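Local structure of flavin-containing monooxygenase (Allium sativum, 6WPU) at residues Arg187-Pro192 / Ile290-Gly295; His203-Arg208 / Thr294-Asn299. The protein probably catalyses the FAD-dependent S-oxygenation of S-allyl-L-cysteine in garlic, as a member of the flavin-containing monooxygenase family. All blocks are in the same frame, centred on the assembly; numbering follows the deposited sequence.

Interaction 1: Arg187-Pro192 / Ile290-Gly295; sequences RFAEIP and IMHCTG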
ATOM      1  N   ARG A 187     -10.572  -7.233   0.124  1.00 35.79           N
ATOM      2  CA  ARG A 187     -10.872  -8.542   0.674  1.00 39.91           C
ATOM      3  C   ARG A 187     -11.762  -8.358   1.899  1.00 36.54           C
ATOM      4  O   ARG A 187     -11.837  -7.270   2.480  1.00 31.81           O
ATOM      5  CB  ARG A 187      -9.602  -9.330   1.015  1.00 44.25           C
ATOM      6  CG  ARG A 187      -8.956  -8.997   2.311  1.00 49.70           C
ATOM      7  CD  ARG A 187      -7.632  -9.755   2.498  1.00 54.67           C
ATOM      8  NE  ARG A 187      -7.729 -11.210   2.349  1.00 61.26           N
ATOM      9  CZ  ARG A 187      -7.857 -12.075   3.360  1.00 68.80           C
ATOM     10  NH1 ARG A 187      -7.932 -11.633   4.612  1.00 68.65           N
ATOM     11  NH2 ARG A 187      -7.916 -13.387   3.120  1.00 61.13           N
ATOM     12  N   PHE A 188     -12.423  -9.438   2.303  1.00 40.67           N
ATOM     13  CA  PHE A 188     -13.563  -9.338   3.209  1.00 43.51           C
ATOM     14  C   PHE A 188     -13.449 -10.290   4.384  1.00 42.20           C
ATOM     15  O   PHE A 188     -12.716 -11.276   4.346  1.00 47.94           O
ATOM     16  CB  PHE A 188     -14.861  -9.626   2.469  1.00 36.04           C
ATOM     17  CG  PHE A 188     -15.111  -8.679   1.365  1.00 40.26           C
ATOM     18  CD1 PHE A 188     -15.730  -7.466   1.616  1.00 36.89           C
ATOM     19  CD2 PHE A 188     -14.682  -8.969   0.081  1.00 41.55           C
ATOM     20  CE1 PHE A 188     -15.939  -6.577   0.596  1.00 39.81           C
ATOM     21  CE2 PHE A 188     -14.892  -8.082  -0.943  1.00 38.82           C
ATOM     22  CZ  PHE A 188     -15.515  -6.883  -0.683  1.00 40.62           C
ATOM     23  N   ALA A 189     -14.211  -9.985   5.428  1.00 44.63           N
ATOM     24  CA  ALA A 189     -14.343 -10.868   6.572  1.00 42.03           C
ATOM     25  C   ALA A 189     -15.457 -11.878   6.312  1.00 45.24           C
ATOM     26  O   ALA A 189     -16.361 -11.639   5.508  1.00 45.25           O
ATOM     27  CB  ALA A 189     -14.644 -10.060   7.835  1.00 44.30           C
ATOM     28  N   GLU A 190     -15.367 -13.027   6.974  1.00 46.20           N
ATOM     29  CA  GLU A 190     -16.421 -14.032   6.947  1.00 49.26           C
ATOM     30  C   GLU A 190     -17.239 -13.855   8.216  1.00 44.58           C
ATOM     31  O   GLU A 190     -16.750 -14.140   9.312  1.00 51.59           O
ATOM     32  CB  GLU A 190     -15.839 -15.439   6.857  1.00 58.80           C
ATOM     33  CG  GLU A 190     -15.412 -15.818   5.453  1.00 77.53           C
ATOM     34  CD  GLU A 190     -16.599 -15.997   4.520  1.00 87.42           C
ATOM     35  OE1 GLU A 190     -17.530 -16.752   4.888  1.00 90.59           O
ATOM     36  OE2 GLU A 190     -16.604 -15.378   3.429  1.00 87.69           O
ATOM     37  N   ILE A 191     -18.465 -13.373   8.073  1.00 44.26           N
ATOM     38  CA  ILE A 191     -19.318 -13.015   9.204  1.00 44.78           C
ATOM     39  C   ILE A 191     -20.408 -14.073   9.341  1.00 46.91           C
ATOM     40  O   ILE A 191     -21.232 -14.227   8.427  1.00 43.99           O
ATOM     41  CB  ILE A 191     -19.939 -11.620   9.036  1.00 45.04           C
ATOM     42  CG1 ILE A 191     -18.890 -10.586   8.634  1.00 42.89           C
ATOM     43  CG2 ILE A 191     -20.614 -11.188  10.331  1.00 44.40           C
ATOM     44  CD1 ILE A 191     -19.508  -9.274   8.087  1.00 39.25           C
ATOM     45  N   PRO A 192     -20.468 -14.793  10.460  1.00 48.04           N
ATOM     46  CA  PRO A 192     -21.547 -15.775  10.662  1.00 52.65           C
ATOM     47  C   PRO A 192     -22.921 -15.117  10.638  1.00 53.29           C
ATOM     48  O   PRO A 192     -23.150 -14.094  11.283  1.00 47.02           O
ATOM     49  CB  PRO A 192     -21.239 -16.366  12.046  1.00 50.92           C
ATOM     50  CG  PRO A 192     -19.818 -15.992  12.334  1.00 54.77           C
ATOM     51  CD  PRO A 192     -19.558 -14.709  11.612  1.00 49.45           C
ATOM     52  N   ILE A 290     -22.300  -2.393   9.289  1.00 31.71           N
ATOM     53  CA  ILE A 290     -21.102  -3.210   9.466  1.00 33.08           C
ATOM     54  C   ILE A 290     -20.115  -2.805   8.386  1.00 33.74           C
ATOM     55  O   ILE A 290     -20.445  -2.840   7.195  1.00 36.38           O
ATOM     56  CB  ILE A 290     -21.404  -4.713   9.384  1.00 34.95           C
ATOM     57  CG1 ILE A 290     -22.343  -5.142  10.517  1.00 31.97           C
ATOM     58  CG2 ILE A 290     -20.104  -5.502   9.436  1.00 33.42           C
ATOM     59  CD1 ILE A 290     -22.782  -6.571  10.418  1.00 35.54           C
ATOM     60  N   MET A 291     -18.912  -2.407   8.791  1.00 35.43           N
ATOM     61  CA  MET A 291     -17.869  -2.011   7.848  1.00 32.57           C
ATOM     62  C   MET A 291     -16.726  -3.019   7.928  1.00 36.06           C
ATOM     63  O   MET A 291     -16.194  -3.266   9.016  1.00 37.45           O
ATOM     64  CB  MET A 291     -17.365  -0.597   8.140  1.00 27.21           C
ATOM     65  CG  MET A 291     -16.213  -0.175   7.191  1.00 32.68           C
ATOM     66  SD  MET A 291     -15.433   1.405   7.608  1.00 36.73           S
ATOM     67  CE  MET A 291     -16.849   2.475   7.904  1.00 32.05           C
ATOM     68  N   HIS A 292     -16.368  -3.618   6.791  1.00 37.02           N
ATOM     69  CA  HIS A 292     -15.176  -4.472   6.727  1.00 39.13           C
ATOM     70  C   HIS A 292     -13.947  -3.585   6.557  1.00 37.41           C
ATOM     71  O   HIS A 292     -13.793  -2.935   5.520  1.00 37.18           O
ATOM     72  CB  HIS A 292     -15.234  -5.459   5.562  1.00 32.58           C
ATOM     73  CG  HIS A 292     -16.449  -6.329   5.531  1.00 44.77           C
ATOM     74  ND1 HIS A 292     -16.372  -7.704   5.494  1.00 46.29           N
ATOM     75  CD2 HIS A 292     -17.769  -6.023   5.487  1.00 45.69           C
ATOM     76  CE1 HIS A 292     -17.594  -8.208   5.452  1.00 49.79           C
ATOM     77  NE2 HIS A 292     -18.460  -7.209   5.444  1.00 47.17           N
ATOM     78  N   CYS A 293     -13.085  -3.527   7.569  1.00 37.61           N
ATOM     79  CA  CYS A 293     -11.761  -2.911   7.392  0.62 37.66           C
ATOM     80  C   CYS A 293     -10.707  -4.011   7.307  1.00 34.36           C
ATOM     81  O   CYS A 293      -9.749  -4.068   8.062  1.00 34.85           O
ATOM     82  CB  CYS A 293     -11.461  -1.918   8.523  0.62 40.71           C
ATOM     83  SG  CYS A 293     -10.149  -0.654   8.142  0.62 48.63           S
ATOM     84  N   THR A 294     -10.932  -4.909   6.351  1.00 33.93           N
ATOM     85  CA  THR A 294     -10.191  -6.155   6.230  1.00 36.64           C
ATOM     86  C   THR A 294      -9.150  -6.126   5.110  1.00 40.97           C
ATOM     87  O   THR A 294      -8.602  -7.175   4.765  1.00 43.05           O
ATOM     88  CB  THR A 294     -11.183  -7.297   6.009  1.00 36.86           C
ATOM     89  OG1 THR A 294     -12.247  -6.823   5.164  1.00 32.98           O
ATOM     90  CG2 THR A 294     -11.787  -7.754   7.345  1.00 40.78           C
ATOM     91  N   GLY A 295      -8.873  -4.966   4.536  1.00 35.09           N
ATOM     92  CA  GLY A 295      -7.764  -4.836   3.604  1.00 36.88           C
ATOM     93  C   GLY A 295      -8.111  -5.205   2.171  1.00 42.03           C
ATOM     94  O   GLY A 295      -9.269  -5.180   1.730  1.00 34.44           O
TER

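Interaction 2: His203-Arg208 / Thr294-Asn299; sequences HSHNYR and TGYVYN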
ATOM      1  N   HIS A 203     -17.431  -1.890   2.662  1.00 32.35           N
ATOM      2  CA  HIS A 203     -15.993  -2.025   2.840  1.00 29.55           C
ATOM      3  C   HIS A 203     -15.416  -0.641   3.106  1.00 30.22           C
ATOM      4  O   HIS A 203     -15.913   0.359   2.590  1.00 29.40           O
ATOM      5  CB  HIS A 203     -15.333  -2.657   1.601  1.00 32.79           C
ATOM      6  CG  HIS A 203     -13.918  -3.100   1.831  1.00 34.08           C
ATOM      7  ND1 HIS A 203     -12.841  -2.245   1.724  1.00 29.78           N
ATOM      8  CD2 HIS A 203     -13.407  -4.306   2.181  1.00 30.90           C
ATOM      9  CE1 HIS A 203     -11.729  -2.905   2.001  1.00 31.79           C
ATOM     10  NE2 HIS A 203     -12.046  -4.157   2.281  1.00 30.28           N
ATOM     11  N   SER A 204     -14.386  -0.588   3.949  1.00 26.49           N
ATOM     12  CA  SER A 204     -13.737   0.684   4.262  1.00 29.09           C
ATOM     13  C   SER A 204     -13.149   1.361   3.039  1.00 33.57           C
ATOM     14  O   SER A 204     -12.849   2.560   3.098  1.00 30.08           O
ATOM     15  CB  SER A 204     -12.611   0.467   5.274  1.00 36.71           C
ATOM     16  OG  SER A 204     -11.605  -0.381   4.737  1.00 36.34           O
ATOM     17  N   HIS A 205     -12.960   0.624   1.938  1.00 30.27           N
ATOM     18  CA  HIS A 205     -12.534   1.257   0.692  1.00 32.30           C
ATOM     19  C   HIS A 205     -13.445   2.419   0.324  1.00 34.55           C
ATOM     20  O   HIS A 205     -13.004   3.377  -0.313  1.00 31.52           O
ATOM     21  CB  HIS A 205     -12.517   0.234  -0.440  1.00 30.66           C
ATOM     22  CG  HIS A 205     -12.130   0.808  -1.771  1.00 33.08           C
ATOM     23  ND1 HIS A 205     -10.873   1.316  -2.025  1.00 33.26           N
ATOM     24  CD2 HIS A 205     -12.826   0.921  -2.929  1.00 31.35           C
ATOM     25  CE1 HIS A 205     -10.819   1.737  -3.277  1.00 34.57           C
ATOM     26  NE2 HIS A 205     -11.985   1.499  -3.852  1.00 33.45           N
ATOM     27  N   ASN A 206     -14.705   2.372   0.744  1.00 33.90           N
ATOM     28  CA  ASN A 206     -15.653   3.428   0.430  1.00 35.84           C
ATOM     29  C   ASN A 206     -15.896   4.366   1.609  1.00 33.57           C
ATOM     30  O   ASN A 206     -16.814   5.192   1.551  1.00 36.07           O
ATOM     31  CB  ASN A 206     -16.961   2.806  -0.066  1.00 32.25           C
ATOM     32  CG  ASN A 206     -16.763   2.042  -1.363  1.00 36.46           C
ATOM     33  OD1 ASN A 206     -16.257   2.597  -2.337  1.00 32.88           O
ATOM     34  ND2 ASN A 206     -17.128   0.765  -1.377  1.00 35.68           N
ATOM     35  N   TYR A 207     -15.084   4.284   2.667  1.00 32.55           N
ATOM     36  CA  TYR A 207     -15.286   5.174   3.805  1.00 29.85           C
ATOM     37  C   TYR A 207     -14.608   6.509   3.529  1.00 33.57           C
ATOM     38  O   TYR A 207     -13.434   6.551   3.143  1.00 30.89           O
ATOM     39  CB  TYR A 207     -14.751   4.574   5.112  1.00 29.28           C
ATOM     40  CG  TYR A 207     -14.904   5.599   6.217  1.00 31.85           C
ATOM     41  CD1 TYR A 207     -16.179   5.926   6.717  1.00 28.61           C
ATOM     42  CD2 TYR A 207     -13.812   6.307   6.695  1.00 28.91           C
ATOM     43  CE1 TYR A 207     -16.341   6.898   7.696  1.00 28.27           C
ATOM     44  CE2 TYR A 207     -13.964   7.297   7.680  1.00 31.97           C
ATOM     45  CZ  TYR A 207     -15.237   7.581   8.167  1.00 32.17           C
ATOM     46  OH  TYR A 207     -15.407   8.545   9.122  1.00 29.52           O
ATOM     47  N   ARG A 208     -15.343   7.605   3.732  1.00 28.38           N
ATOM     48  CA  ARG A 208     -14.788   8.932   3.482  1.00 27.07           C
ATOM     49  C   ARG A 208     -14.931   9.870   4.671  1.00 32.12           C
ATOM     50  O   ARG A 208     -13.957  10.528   5.059  1.00 32.61           O
ATOM     51  CB  ARG A 208     -15.455   9.575   2.265  1.00 27.90           C
ATOM     52  CG  ARG A 208     -15.147   8.843   0.947  1.00 28.18           C
ATOM     53  CD  ARG A 208     -13.644   8.819   0.643  1.00 28.51           C
ATOM     54  NE  ARG A 208     -13.436   8.152  -0.633  1.00 32.10           N
ATOM     55  CZ  ARG A 208     -13.115   6.871  -0.762  1.00 37.61           C
ATOM     56  NH1 ARG A 208     -12.919   6.110   0.321  1.00 28.34           N
ATOM     57  NH2 ARG A 208     -12.972   6.362  -1.982  1.00 33.43           N
ATOM     58  N   THR A 294     -10.932  -4.909   6.351  1.00 33.93           N
ATOM     59  CA  THR A 294     -10.191  -6.155   6.230  1.00 36.64           C
ATOM     60  C   THR A 294      -9.150  -6.126   5.110  1.00 40.97           C
ATOM     61  O   THR A 294      -8.602  -7.175   4.765  1.00 43.05           O
ATOM     62  CB  THR A 294     -11.183  -7.297   6.009  1.00 36.86           C
ATOM     63  OG1 THR A 294     -12.247  -6.823   5.164  1.00 32.98           O
ATOM     64  CG2 THR A 294     -11.787  -7.754   7.345  1.00 40.78           C
ATOM     65  N   GLY A 295      -8.873  -4.966   4.536  1.00 35.09           N
ATOM     66  CA  GLY A 295      -7.764  -4.836   3.604  1.00 36.88           C
ATOM     67  C   GLY A 295      -8.111  -5.205   2.171  1.00 42.03           C
ATOM     68  O   GLY A 295      -9.269  -5.180   1.730  1.00 34.44           O
ATOM     69  N   TYR A 296      -7.061  -5.564   1.432  1.00 36.86           N
ATOM     70  CA  TYR A 296      -7.125  -5.618  -0.018  1.00 35.20           C
ATOM     71  C   TYR A 296      -6.409  -6.855  -0.534  1.00 37.58           C
ATOM     72  O   TYR A 296      -5.744  -7.582   0.210  1.00 35.66           O
ATOM     73  CB  TYR A 296      -6.527  -4.347  -0.629  1.00 34.77           C
ATOM     74  CG  TYR A 296      -7.299  -3.131  -0.199  1.00 37.14           C
ATOM     75  CD1 TYR A 296      -8.364  -2.661  -0.965  1.00 33.69           C
ATOM     76  CD2 TYR A 296      -6.985  -2.467   0.987  1.00 37.39           C
ATOM     77  CE1 TYR A 296      -9.101  -1.560  -0.568  1.00 34.76           C
ATOM     78  CE2 TYR A 296      -7.720  -1.365   1.400  1.00 40.46           C
ATOM     79  CZ  TYR A 296      -8.776  -0.919   0.622  1.00 39.39           C
ATOM     80  OH  TYR A 296      -9.518   0.170   1.037  1.00 42.04           O
ATOM     81  N   VAL A 297      -6.567  -7.096  -1.838  1.00 34.43           N
ATOM     82  CA  VAL A 297      -5.873  -8.175  -2.523  1.00 31.67           C
ATOM     83  C   VAL A 297      -5.104  -7.571  -3.696  1.00 35.37           C
ATOM     84  O   VAL A 297      -5.388  -6.462  -4.164  1.00 32.96           O
ATOM     85  CB  VAL A 297      -6.823  -9.288  -3.008  1.00 34.25           C
ATOM     86  CG1 VAL A 297      -7.606  -9.884  -1.836  1.00 36.95           C
ATOM     87  CG2 VAL A 297      -7.767  -8.752  -4.053  1.00 34.35           C
ATOM     88  N   TYR A 298      -4.088  -8.305  -4.137  1.00 33.60           N
ATOM     89  CA  TYR A 298      -3.377  -7.968  -5.361  1.00 31.83           C
ATOM     90  C   TYR A 298      -4.292  -8.207  -6.546  1.00 37.02           C
ATOM     91  O   TYR A 298      -5.117  -9.119  -6.535  1.00 38.03           O
ATOM     92  CB  TYR A 298      -2.116  -8.824  -5.491  1.00 28.83           C
ATOM     93  CG  TYR A 298      -1.139  -8.581  -4.364  1.00 32.43           C
ATOM     94  CD1 TYR A 298      -1.102  -9.425  -3.260  1.00 28.60           C
ATOM     95  CD2 TYR A 298      -0.271  -7.483  -4.391  1.00 30.06           C
ATOM     96  CE1 TYR A 298      -0.213  -9.207  -2.214  1.00 29.68           C
ATOM     97  CE2 TYR A 298       0.619  -7.251  -3.356  1.00 28.17           C
ATOM     98  CZ  TYR A 298       0.635  -8.119  -2.258  1.00 32.88           C
ATOM     99  OH  TYR A 298       1.508  -7.920  -1.200  1.00 32.47           O
ATOM    100  N   ASN A 299      -4.146  -7.385  -7.580  1.00 36.54           N
ATOM    101  CA  ASN A 299      -5.048  -7.483  -8.725  1.00 39.95           C
ATOM    102  C   ASN A 299      -4.342  -6.894  -9.941  1.00 35.72           C
ATOM    103  O   ASN A 299      -4.119  -5.681  -9.976  1.00 34.83           O
ATOM    104  CB  ASN A 299      -6.351  -6.744  -8.414  1.00 30.39           C
ATOM    105  CG  ASN A 299      -7.401  -6.929  -9.479  1.00 35.12           C
ATOM    106  OD1 ASN A 299      -7.590  -8.022  -9.989  1.00 41.66           O
ATOM    107  ND2 ASN A 299      -8.081  -5.849  -9.834  1.00 37.84           N
TER
HETATM  108  O   HOH W   1      -9.576   1.059   3.631  1.00 40.68           O
HETATM  109  O   HOH W   2      -9.593  -2.232   4.757  1.00 41.67           O

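Interaction 1: Arg187-Pro192 / Ile290-Gly295
With chi1 at -55°, His292 sets CG anti to its carbonyl carbon and beside its backbone N, and lifts its imidazole from the end of strand 289-292 against Phe188, Ala189 and Ile191. Thr294, at chi1 38°, tucks OG1 between its own N and carbonyl carbon, where the hydroxyl meets the backbone of Arg187 and the methyl CG2 turns to Ala189. The imidazole is gripped at both nitrogens. Ala189 N donates to His292 ND1 (3.1 Å), arriving at the ring edge in its plane, while NE2 pairs with Gln201 OE1, an arrangement consistent with a proton on NE2 alone. Over one face stands the ring of Phe188 in a T-shaped pair: its CD1 lies 3.9 Å from His292 ND1, and the planes make 81°. Ile191 and His292 reach toward each other, and Ile191 CD1 comes to 3.4 Å from His292 CE1, a snug fit; the same methyl also rests on the CG2 branch of Ile290. A flat ring with two polar edge atoms and apolar faces thus suits a site facing both a backbone amide and hydrocarbon. The sequence His-Cys-Thr-Gly-Tyr here is consistent with the Ala-Thr-Gly-type motif of the family, with cysteine in the first place; at it the chain leaves the mixed sheet in which strand 289-292 runs parallel to strands 200-203 and 217-221, and heads back toward the FAD. Thr294 OG1 gives its proton to Arg187 O (2.8 Å), and beside this bond its CG2 packs on Ala189 CB at 3.7 Å. Next along, Arg187 N donates almost straight to Gly295 O (2.9 Å). Gly295 has backbone angles at which a CB would jam against the carbonyl of Thr294, and that same carbonyl O has Arg187 CG close by, at 3.1 Å.

Interaction 2: His203-Arg208 / Thr294-Asn299
An aromatic cluster of His203, His205 and Tyr296 joins the short 3-10 turn that follows strand 200-203 to the link leading into strand 296-297, near the bound FAD. Its centre is a T-shaped pair: His203 presents its CE1 edge to one face of Tyr296, with CE1 3.8 Å from Tyr296 CZ and the planes at 67°. The trans setting of His203, chi1 -167°, carries the ring out to the link. On the side of the turn, ND1 accepts the amide proton of His205 N (2.9 Å), which fixes the ring's rotation and is consistent with a proton on NE2, while NE2 faces the link and makes a weak, bent bond to Gly295 O (3.0 Å, 127°) and another weak one to Arg187 O. A leucine at His203 has no ring nitrogen, and would probably leave the His205 amide without its acceptor and the face of Tyr296 without its edge-on partner. The phenol suits its place because it is long enough to reach across to the turn: Tyr296 OH lies at the edge of the His205 ring, 3.3 Å from His205 CB, and bonds to Ser84 OG, which also binds His205 ND1. Ser204, small and polar, faces two waters. One bridges Ser204 OG to Tyr296 OH; the other, 2.7 Å from Ser204 OG, accepts the proton of Gly295 N at 2.8 Å.

Overall arrangement
Both contacts are partly buried and end on the same piece of chain, sharing Thr294 and Gly295, with their centres about 9 Å apart. Interaction 1 lies farther from the middle of the molecule and ties a loop to the end of strand 289-292; interaction 2 sits deeper and nearer the FAD. Both hold an edge-to-face pair; interaction 2 adds an aromatic cluster and bridging waters where interaction 1 has direct bonds and isoleucine contacts. A probable hydrogen bond between Ser204 N and His292 O, 2.9 Å, stitches the two together, and Phe188 also meets the ring of His203 edge-to-face, extending the aromatic contacts from one interaction into the other.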